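Local atomic coordinates of citryl-spermidine/3,4-dihydroxybenzoyl-citryl-spermidine:spermidine ligase (Bacillus anthracis, PDB entry 3TO3), a protein that catalyses the ATP-dependent condensation of spermidine with citryl-spermidine intermediates in the biosynthesis of petrobactin, a catecholate siderophore for iron acquisition. Residues 283-288 with 460-465; 243-248 with 368-373. All coordinates share one frame; numbering follows the deposited sequence.

Contact 1 (283-288 with 460-465). With ATP (adenosine-5'-triphosphate), chain E.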
ATOM      1  N   SER B 283      11.899  -2.423 -18.075  1.00 51.61           N
ATOM      2  CA  SER B 283      12.160  -1.968 -16.706  1.00 53.58           C
ATOM      3  C   SER B 283      11.023  -1.118 -16.157  1.00 63.00           C
ATOM      4  O   SER B 283      10.807  -1.042 -14.941  1.00 80.90           O
ATOM      5  CB  SER B 283      13.529  -1.250 -16.622  1.00 53.84           C
ATOM      6  OG  SER B 283      13.457   0.124 -16.250  1.00 60.61           O
HETATM    7  N   MSE B 284      10.332  -0.448 -17.066  1.00 56.69           N
HETATM    8  CA  MSE B 284       9.177   0.414 -16.778  1.00 46.82           C
HETATM    9  C   MSE B 284       9.450   1.768 -16.112  1.00 46.30           C
HETATM   10  O   MSE B 284       8.678   2.696 -16.313  1.00 51.42           O
HETATM   11  CB  MSE B 284       8.175  -0.315 -15.927  1.00 57.73           C
HETATM   12  CG  MSE B 284       7.371  -1.291 -16.745  1.00 75.86           C
HETATM   13 SE   MSE B 284       5.962  -1.980 -15.678  0.68 83.95          SE
HETATM   14  CE  MSE B 284       5.082  -0.285 -15.267  1.00 60.26           C
ATOM     15  N   ARG B 285      10.583   1.933 -15.440  1.00 43.20           N
ATOM     16  CA  ARG B 285      10.966   3.257 -14.958  1.00 48.37           C
ATOM     17  C   ARG B 285      11.985   3.847 -15.932  1.00 41.24           C
ATOM     18  O   ARG B 285      12.440   4.966 -15.779  1.00 45.49           O
ATOM     19  CB  ARG B 285      11.478   3.216 -13.514  1.00 44.67           C
ATOM     20  CG  ARG B 285      12.569   2.215 -13.318  1.00 54.33           C
ATOM     21  CD  ARG B 285      13.276   2.406 -12.006  1.00 60.93           C
ATOM     22  NE  ARG B 285      14.304   1.391 -11.830  1.00 63.11           N
ATOM     23  CZ  ARG B 285      15.167   1.361 -10.824  1.00 64.38           C
ATOM     24  NH1 ARG B 285      15.128   2.308  -9.900  1.00 72.82           N
ATOM     25  NH2 ARG B 285      16.068   0.383 -10.743  1.00 61.89           N
ATOM     26  N   THR B 286      12.337   3.068 -16.937  1.00 37.58           N
ATOM     27  CA  THR B 286      13.238   3.535 -17.979  1.00 38.97           C
ATOM     28  C   THR B 286      12.453   3.788 -19.241  1.00 40.02           C
ATOM     29  O   THR B 286      11.845   2.895 -19.766  1.00 50.70           O
ATOM     30  CB  THR B 286      14.297   2.492 -18.306  1.00 45.23           C
ATOM     31  OG1 THR B 286      15.009   2.153 -17.106  1.00 48.72           O
ATOM     32  CG2 THR B 286      15.270   3.052 -19.366  1.00 39.40           C
ATOM     33  N   LEU B 287      12.491   5.014 -19.731  1.00 43.65           N
ATOM     34  CA  LEU B 287      11.623   5.420 -20.810  1.00 40.17           C
ATOM     35  C   LEU B 287      12.439   5.847 -22.027  1.00 49.03           C
ATOM     36  O   LEU B 287      13.434   6.593 -21.900  1.00 51.65           O
ATOM     37  CB  LEU B 287      10.728   6.568 -20.339  1.00 41.23           C
ATOM     38  CG  LEU B 287      10.030   6.331 -18.991  1.00 43.84           C
ATOM     39  CD1 LEU B 287       9.478   7.632 -18.425  1.00 49.06           C
ATOM     40  CD2 LEU B 287       8.921   5.336 -19.147  1.00 43.70           C
ATOM     41  N   ARG B 288      12.028   5.363 -23.198  0.65 41.35           N
ATOM     42  CA  ARG B 288      12.638   5.759 -24.456  0.65 42.86           C
ATOM     43  C   ARG B 288      11.836   6.905 -25.057  0.65 46.90           C
ATOM     44  O   ARG B 288      10.634   7.038 -24.819  0.65 48.29           O
ATOM     45  CB  ARG B 288      12.740   4.583 -25.435  0.65 46.35           C
ATOM     46  CG  ARG B 288      11.434   3.894 -25.747  0.65 48.25           C
ATOM     47  CD  ARG B 288      11.563   2.883 -26.893  0.65 50.05           C
ATOM     48  NE  ARG B 288      10.898   3.350 -28.109  0.65 50.14           N
ATOM     49  CZ  ARG B 288       9.747   2.880 -28.561  0.65 55.36           C
ATOM     50  NH1 ARG B 288       9.126   1.898 -27.917  0.65 57.58           N
ATOM     51  NH2 ARG B 288       9.233   3.375 -29.675  0.65 59.84           N
ATOM     52  N   PHE B 460      24.924   0.431 -15.164  1.00 52.81           N
ATOM     53  CA  PHE B 460      26.140   0.461 -14.317  1.00 47.38           C
ATOM     54  C   PHE B 460      25.972   1.017 -12.899  1.00 51.83           C
ATOM     55  O   PHE B 460      26.634   0.590 -11.958  1.00 50.62           O
ATOM     56  CB  PHE B 460      27.239   1.242 -15.051  1.00 43.76           C
ATOM     57  CG  PHE B 460      27.313   0.886 -16.500  1.00 44.53           C
ATOM     58  CD1 PHE B 460      27.390  -0.445 -16.874  1.00 35.55           C
ATOM     59  CD2 PHE B 460      27.211   1.861 -17.486  1.00 44.82           C
ATOM     60  CE1 PHE B 460      27.440  -0.793 -18.220  1.00 45.60           C
ATOM     61  CE2 PHE B 460      27.238   1.516 -18.830  1.00 47.47           C
ATOM     62  CZ  PHE B 460      27.350   0.193 -19.201  1.00 41.02           C
ATOM     63  N   HIS B 461      25.104   2.003 -12.759  1.00 52.02           N
ATOM     64  CA  HIS B 461      25.122   2.801 -11.571  1.00 53.44           C
ATOM     65  C   HIS B 461      24.855   1.979 -10.302  1.00 64.68           C
ATOM     66  O   HIS B 461      25.451   2.242  -9.254  1.00 70.45           O
ATOM     67  CB  HIS B 461      24.154   3.976 -11.714  1.00 55.33           C
ATOM     68  CG  HIS B 461      22.720   3.577 -11.646  1.00 54.16           C
ATOM     69  ND1 HIS B 461      22.043   3.049 -12.727  1.00 49.52           N
ATOM     70  CD2 HIS B 461      21.837   3.603 -10.623  1.00 53.14           C
ATOM     71  CE1 HIS B 461      20.799   2.777 -12.376  1.00 53.24           C
ATOM     72  NE2 HIS B 461      20.650   3.098 -11.100  1.00 58.82           N
ATOM     73  N   GLU B 462      23.897   1.065 -10.360  1.00 68.46           N
ATOM     74  CA  GLU B 462      23.620   0.179  -9.217  1.00 84.87           C
ATOM     75  C   GLU B 462      24.465  -1.096  -9.082  1.00 86.03           C
ATOM     76  O   GLU B 462      24.927  -1.418  -7.987  1.00 98.42           O
ATOM     77  CB  GLU B 462      22.134  -0.183  -9.175  1.00 99.61           C
ATOM     78  CG  GLU B 462      21.585  -0.694 -10.513  1.00108.02           C
ATOM     79  CD  GLU B 462      20.064  -0.797 -10.524  1.00114.53           C
ATOM     80  OE1 GLU B 462      19.433  -0.483  -9.483  1.00112.08           O
ATOM     81  OE2 GLU B 462      19.505  -1.195 -11.578  1.00117.39           O
ATOM     82  N   GLY B 463      24.655  -1.809 -10.194  1.00 69.54           N
ATOM     83  CA  GLY B 463      25.140  -3.182 -10.168  1.00 73.01           C
ATOM     84  C   GLY B 463      26.627  -3.517 -10.042  1.00 71.77           C
ATOM     85  O   GLY B 463      27.017  -4.489  -9.382  1.00 67.77           O
ATOM     86  N   LEU B 464      27.451  -2.697 -10.671  1.00 59.65           N
ATOM     87  CA  LEU B 464      28.872  -2.937 -10.817  1.00 53.75           C
ATOM     88  C   LEU B 464      29.661  -3.254  -9.524  1.00 50.99           C
ATOM     89  O   LEU B 464      29.514  -2.601  -8.485  1.00 54.39           O
ATOM     90  CB  LEU B 464      29.452  -1.722 -11.523  1.00 50.98           C
ATOM     91  CG  LEU B 464      30.930  -1.557 -11.739  1.00 56.70           C
ATOM     92  CD1 LEU B 464      31.112  -0.640 -12.938  1.00 58.13           C
ATOM     93  CD2 LEU B 464      31.574  -0.981 -10.497  1.00 50.66           C
ATOM     94  N   GLU B 465      30.486  -4.289  -9.609  1.00 45.52           N
ATOM     95  CA  GLU B 465      31.476  -4.585  -8.594  1.00 49.10           C
ATOM     96  C   GLU B 465      32.882  -4.535  -9.210  1.00 51.79           C
ATOM     97  O   GLU B 465      33.055  -4.760 -10.407  1.00 61.25           O
ATOM     98  CB  GLU B 465      31.203  -5.954  -7.973  1.00 52.46           C
ATOM     99  CG  GLU B 465      29.898  -5.993  -7.198  1.00 62.14           C
ATOM    100  CD  GLU B 465      29.665  -7.295  -6.424  1.00 72.62           C
ATOM    101  OE1 GLU B 465      30.482  -8.233  -6.512  1.00 76.52           O
ATOM    102  OE2 GLU B 465      28.645  -7.375  -5.715  1.00 77.91           O
TER
HETATM  103  PB  ATP E 617      16.324  -1.277 -14.220  0.71 84.11           P
HETATM  104  O1B ATP E 617      15.248  -0.229 -14.089  0.71 79.96           O
HETATM  105  O2B ATP E 617      17.307  -1.135 -13.088  0.71 83.35           O
HETATM  106  O3B ATP E 617      17.037  -1.127 -15.614  0.71 56.14           O
HETATM  107  PA  ATP E 617      14.932  -3.249 -12.970  0.71113.19           P
HETATM  108  O1A ATP E 617      14.348  -2.079 -12.204  0.71110.20           O
HETATM  109  O2A ATP E 617      15.861  -4.105 -12.117  0.71109.54           O
HETATM  110  O3A ATP E 617      15.721  -2.719 -14.200  0.71129.61           O
HETATM  111  O5' ATP E 617      13.724  -4.119 -13.471  0.71126.49           O
HETATM  112  C5' ATP E 617      13.811  -4.846 -14.640  0.71119.91           C
HETATM  113  C4' ATP E 617      12.857  -5.887 -14.820  0.71113.13           C
HETATM  114  O4' ATP E 617      13.349  -6.840 -15.823  0.71106.95           O
HETATM  115  C3' ATP E 617      12.686  -6.661 -13.569  0.71112.13           C
HETATM  116  O3' ATP E 617      11.375  -6.607 -13.158  0.71113.31           O
HETATM  117  C2' ATP E 617      13.080  -8.038 -13.917  0.71105.73           C
HETATM  118  O2' ATP E 617      12.300  -8.949 -13.265  0.71100.76           O
HETATM  119  C1' ATP E 617      12.851  -8.069 -15.389  0.71102.06           C
HETATM  120  N9  ATP E 617      13.443  -9.177 -16.089  0.71 90.74           N
HETATM  121  C8  ATP E 617      12.773  -9.974 -16.939  0.71 80.07           C
HETATM  122  N7  ATP E 617      13.632 -10.891 -17.407  0.71 77.72           N
HETATM  123  C5  ATP E 617      14.853 -10.678 -16.866  0.71 82.29           C
HETATM  124  C6  ATP E 617      16.091 -11.321 -17.006  0.71 77.09           C
HETATM  125  N6  ATP E 617      16.205 -12.457 -17.877  0.71 73.57           N
HETATM  126  N1  ATP E 617      17.156 -10.856 -16.312  0.71 77.65           N
HETATM  127  C2  ATP E 617      17.029  -9.789 -15.496  0.71 82.60           C
HETATM  128  N3  ATP E 617      15.848  -9.150 -15.339  0.71 87.43           N
HETATM  129  C4  ATP E 617      14.743  -9.570 -16.009  0.71 88.61           C
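The guanidinium of R285 meets both E462 and ATP at its edge. OE1 of E462 and O1B of the beta-phosphate lie near its plane. From NH2 of R285 to OE1 of E462 is 3.7 Å, a long salt bridge. One face of the H461 ring carries CG of E462, 3.9 Å above the plane and offset toward the rim.

The phosphates hold R285 more closely than E462 does. NE of R285 gives a hydrogen bond of 2.9 Å to O1B of ATP, with an angle of 152° at the hydrogen. NH2 of R285 bonds to O2B of ATP at 3.1 Å and weakly to O1A of the alpha-phosphate. The R285 chain is extended from CG to NE, which carries the guanidinium out to the phosphates. Its NH1 makes weak bonds to the backbone carbonyls of R311 and T312. O1B is gripped a second time, by OG of S283 at 2.8 Å. The E462 side chain is less well ordered; its OE2 lies 2.7 Å from O2B of ATP. K299 forms a long, weak ion pair with this OE2 and also hydrogen-bonds ATP.

Two distant parts of the chain therefore meet largely through the nucleotide. The positive charge of R285 probably offsets the negative charge of the alpha- and beta-phosphates. E462 brings a carboxylate to the phosphates and the magnesium from the other segment, where R285 and K299 probably help balance its charge.

Contact 2 (243-248 with 368-373)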
ATOM      1  N   PHE B 243      16.148  21.188 -12.599  1.00 39.50           N
ATOM      2  CA  PHE B 243      14.959  20.733 -13.309  1.00 35.63           C
ATOM      3  C   PHE B 243      15.029  19.245 -13.420  1.00 43.66           C
ATOM      4  O   PHE B 243      16.069  18.728 -13.830  1.00 42.48           O
ATOM      5  CB  PHE B 243      14.895  21.362 -14.701  1.00 40.44           C
ATOM      6  CG  PHE B 243      14.744  22.854 -14.653  1.00 52.53           C
ATOM      7  CD1 PHE B 243      15.862  23.677 -14.518  1.00 58.22           C
ATOM      8  CD2 PHE B 243      13.488  23.435 -14.672  1.00 49.55           C
ATOM      9  CE1 PHE B 243      15.720  25.077 -14.448  1.00 62.34           C
ATOM     10  CE2 PHE B 243      13.338  24.833 -14.598  1.00 56.96           C
ATOM     11  CZ  PHE B 243      14.447  25.645 -14.492  1.00 55.83           C
ATOM     12  N   ILE B 244      13.955  18.556 -13.011  1.00 45.81           N
ATOM     13  CA  ILE B 244      13.942  17.098 -13.034  1.00 40.97           C
ATOM     14  C   ILE B 244      12.669  16.592 -13.696  1.00 40.33           C
ATOM     15  O   ILE B 244      11.564  17.029 -13.368  1.00 42.59           O
ATOM     16  CB  ILE B 244      13.920  16.594 -11.579  1.00 42.97           C
ATOM     17  CG1 ILE B 244      14.895  17.412 -10.710  1.00 35.08           C
ATOM     18  CG2 ILE B 244      14.152  15.102 -11.510  1.00 36.05           C
ATOM     19  CD1 ILE B 244      15.110  16.813  -9.347  1.00 40.09           C
ATOM     20  N   PRO B 245      12.817  15.625 -14.604  1.00 39.31           N
ATOM     21  CA  PRO B 245      11.661  14.958 -15.206  1.00 41.55           C
ATOM     22  C   PRO B 245      11.105  13.874 -14.240  1.00 49.90           C
ATOM     23  O   PRO B 245      11.898  13.202 -13.591  1.00 44.58           O
ATOM     24  CB  PRO B 245      12.224  14.393 -16.504  1.00 39.28           C
ATOM     25  CG  PRO B 245      13.671  14.169 -16.217  1.00 46.69           C
ATOM     26  CD  PRO B 245      14.099  15.124 -15.126  1.00 35.15           C
ATOM     27  N   VAL B 246       9.785  13.701 -14.178  1.00 38.17           N
ATOM     28  CA  VAL B 246       9.167  12.794 -13.232  1.00 35.93           C
ATOM     29  C   VAL B 246       8.188  11.907 -13.985  1.00 36.34           C
ATOM     30  O   VAL B 246       7.458  12.377 -14.863  1.00 34.91           O
ATOM     31  CB  VAL B 246       8.393  13.587 -12.163  1.00 39.74           C
ATOM     32  CG1 VAL B 246       7.808  12.664 -11.117  1.00 32.98           C
ATOM     33  CG2 VAL B 246       9.296  14.632 -11.523  1.00 37.92           C
ATOM     34  N   HIS B 247       8.183  10.615 -13.667  1.00 40.32           N
ATOM     35  CA  HIS B 247       7.188   9.722 -14.250  1.00 38.19           C
ATOM     36  C   HIS B 247       5.813  10.235 -13.851  1.00 35.37           C
ATOM     37  O   HIS B 247       5.600  10.546 -12.707  1.00 40.24           O
ATOM     38  CB  HIS B 247       7.399   8.325 -13.704  1.00 41.06           C
ATOM     39  CG  HIS B 247       6.619   7.273 -14.414  1.00 41.01           C
ATOM     40  ND1 HIS B 247       5.241   7.262 -14.446  1.00 39.91           N
ATOM     41  CD2 HIS B 247       7.027   6.188 -15.116  1.00 46.73           C
ATOM     42  CE1 HIS B 247       4.835   6.221 -15.153  1.00 40.46           C
ATOM     43  NE2 HIS B 247       5.897   5.554 -15.571  1.00 42.79           N
ATOM     44  N   PRO B 248       4.872  10.320 -14.790  1.00 36.68           N
ATOM     45  CA  PRO B 248       3.562  10.855 -14.395  1.00 35.88           C
ATOM     46  C   PRO B 248       2.852   9.998 -13.344  1.00 40.46           C
ATOM     47  O   PRO B 248       2.080  10.583 -12.588  1.00 43.34           O
ATOM     48  CB  PRO B 248       2.760  10.888 -15.713  1.00 34.83           C
ATOM     49  CG  PRO B 248       3.428   9.867 -16.605  1.00 30.48           C
ATOM     50  CD  PRO B 248       4.887   9.796 -16.171  1.00 40.17           C
ATOM     51  N   CYS B 368      16.605  11.223 -11.393  1.00 40.32           N
ATOM     52  CA  CYS B 368      16.648  10.936 -12.802  1.00 40.83           C
ATOM     53  C   CYS B 368      18.058  10.630 -13.274  1.00 40.72           C
ATOM     54  O   CYS B 368      18.997  11.335 -12.919  1.00 45.30           O
ATOM     55  CB  CYS B 368      16.076  12.133 -13.572  1.00 34.57           C
ATOM     56  SG  CYS B 368      16.167  11.968 -15.379  1.00 42.96           S
ATOM     57  N   ILE B 369      18.200   9.619 -14.127  1.00 40.27           N
ATOM     58  CA  ILE B 369      19.450   9.382 -14.843  1.00 37.66           C
ATOM     59  C   ILE B 369      19.183   9.304 -16.340  1.00 39.57           C
ATOM     60  O   ILE B 369      18.282   8.594 -16.772  1.00 38.62           O
ATOM     61  CB  ILE B 369      20.114   8.070 -14.427  1.00 39.08           C
ATOM     62  CG1 ILE B 369      20.581   8.129 -12.984  1.00 42.61           C
ATOM     63  CG2 ILE B 369      21.291   7.750 -15.366  1.00 42.57           C
ATOM     64  CD1 ILE B 369      20.705   6.751 -12.309  1.00 46.92           C
ATOM     65  N   TRP B 370      19.960  10.028 -17.138  1.00 49.89           N
ATOM     66  CA  TRP B 370      19.797   9.989 -18.594  1.00 39.53           C
ATOM     67  C   TRP B 370      20.787   9.004 -19.156  1.00 38.29           C
ATOM     68  O   TRP B 370      21.892   8.903 -18.659  1.00 47.86           O
ATOM     69  CB  TRP B 370      20.036  11.345 -19.225  1.00 35.51           C
ATOM     70  CG  TRP B 370      18.928  12.316 -19.101  1.00 37.02           C
ATOM     71  CD1 TRP B 370      17.913  12.487 -19.980  1.00 37.71           C
ATOM     72  CD2 TRP B 370      18.727  13.301 -18.061  1.00 38.37           C
ATOM     73  NE1 TRP B 370      17.094  13.513 -19.576  1.00 39.41           N
ATOM     74  CE2 TRP B 370      17.557  14.019 -18.388  1.00 39.80           C
ATOM     75  CE3 TRP B 370      19.417  13.639 -16.890  1.00 42.39           C
ATOM     76  CZ2 TRP B 370      17.045  15.060 -17.579  1.00 41.52           C
ATOM     77  CZ3 TRP B 370      18.915  14.680 -16.092  1.00 40.43           C
ATOM     78  CH2 TRP B 370      17.730  15.370 -16.444  1.00 41.77           C
ATOM     79  N   ARG B 371      20.396   8.262 -20.188  1.00 39.10           N
ATOM     80  CA  ARG B 371      21.295   7.263 -20.764  1.00 34.90           C
ATOM     81  C   ARG B 371      21.305   7.329 -22.298  1.00 43.65           C
ATOM     82  O   ARG B 371      20.270   7.632 -22.906  1.00 47.42           O
ATOM     83  CB  ARG B 371      20.921   5.872 -20.247  1.00 40.91           C
ATOM     84  CG  ARG B 371      21.254   4.751 -21.168  1.00 53.21           C
ATOM     85  CD  ARG B 371      21.372   3.429 -20.415  1.00 56.84           C
ATOM     86  NE  ARG B 371      20.114   2.939 -19.887  1.00 61.87           N
ATOM     87  CZ  ARG B 371      19.988   2.345 -18.701  1.00 60.72           C
ATOM     88  NH1 ARG B 371      21.037   2.179 -17.916  1.00 59.83           N
ATOM     89  NH2 ARG B 371      18.807   1.913 -18.297  1.00 59.26           N
ATOM     90  N   GLU B 372      22.467   7.077 -22.916  1.00 38.81           N
ATOM     91  CA  GLU B 372      22.589   7.127 -24.385  1.00 47.58           C
ATOM     92  C   GLU B 372      21.628   6.148 -25.045  1.00 42.85           C
ATOM     93  O   GLU B 372      21.519   4.996 -24.618  1.00 44.11           O
ATOM     94  CB  GLU B 372      24.001   6.743 -24.857  1.00 44.56           C
ATOM     95  CG  GLU B 372      25.097   7.700 -24.513  1.00 55.81           C
ATOM     96  CD  GLU B 372      26.453   7.216 -25.032  1.00 65.04           C
ATOM     97  OE1 GLU B 372      26.793   6.014 -24.802  1.00 50.35           O
ATOM     98  OE2 GLU B 372      27.169   8.039 -25.676  1.00 73.38           O
ATOM     99  N   SER B 373      20.963   6.588 -26.100  1.00 46.19           N
ATOM    100  CA  SER B 373      20.127   5.699 -26.919  1.00 46.05           C
ATOM    101  C   SER B 373      20.996   4.703 -27.643  1.00 45.61           C
ATOM    102  O   SER B 373      22.008   5.086 -28.214  1.00 52.04           O
ATOM    103  CB  SER B 373      19.405   6.515 -27.992  1.00 50.70           C
ATOM    104  OG  SER B 373      18.558   5.672 -28.751  1.00 53.70           O
TER
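The P245 ring packs against C368 and W370. Here strand 241-246, outermost within this chain in a three-stranded antiparallel sheet, lies against strand 367-371 of the large mixed sheet. The two strand segments run nearly perpendicular, at 85°, with 7.9 Å between their axes at closest approach.

CG of P245 touches SG of C368 at 3.4 Å and CZ2 of W370 at 3.7 Å. The proline and tryptophan side chains reach toward each other between the two strands. SG of C368 also lies over one face of the W370 ring, offset toward its rim. The chi1 of C368, 176°, sets SG anti to the backbone N, where it reaches both rings. Beside this group, CG2 of I244 approaches CB of C368 at 4.1 Å.

The next shell fixes these residues. W193 packs on P245, and V298 packs on C368. Y211 and I214 of helix 208-219 pack against W370. Backbone hydrogen bonds tie I244 to I194 in one sheet, and C368 to V353 and W370 to S351 in the other. Strand 241-246 then gives way to a helix. H247 stands at its N-cap position, with ND1 hydrogen-bonded to the backbone N of W249.

Overall arrangement
Contact 1 is polar and partly buried, and it lies nearer the centre of the chain. Contact 2 is fully buried and apolar, and it lies further out. Both reach the same mixed sheet, where strand 297-306 pairs with 286-289 and with 367-371. Contact 1 works through charge and a bound nucleotide, whereas contact 2 joins two sheets by side-chain packing alone. Their centres are 12 Å apart, and they touch: CD2 of H461 packs on CD1 of I369 at 3.7 Å. R371, in a segment of contact 2, forms a salt bridge to D459 of the magnesium site. Strand 367-371 thus serves both places: C368 and W370 join the apolar layer, while R371 reaches toward the metal.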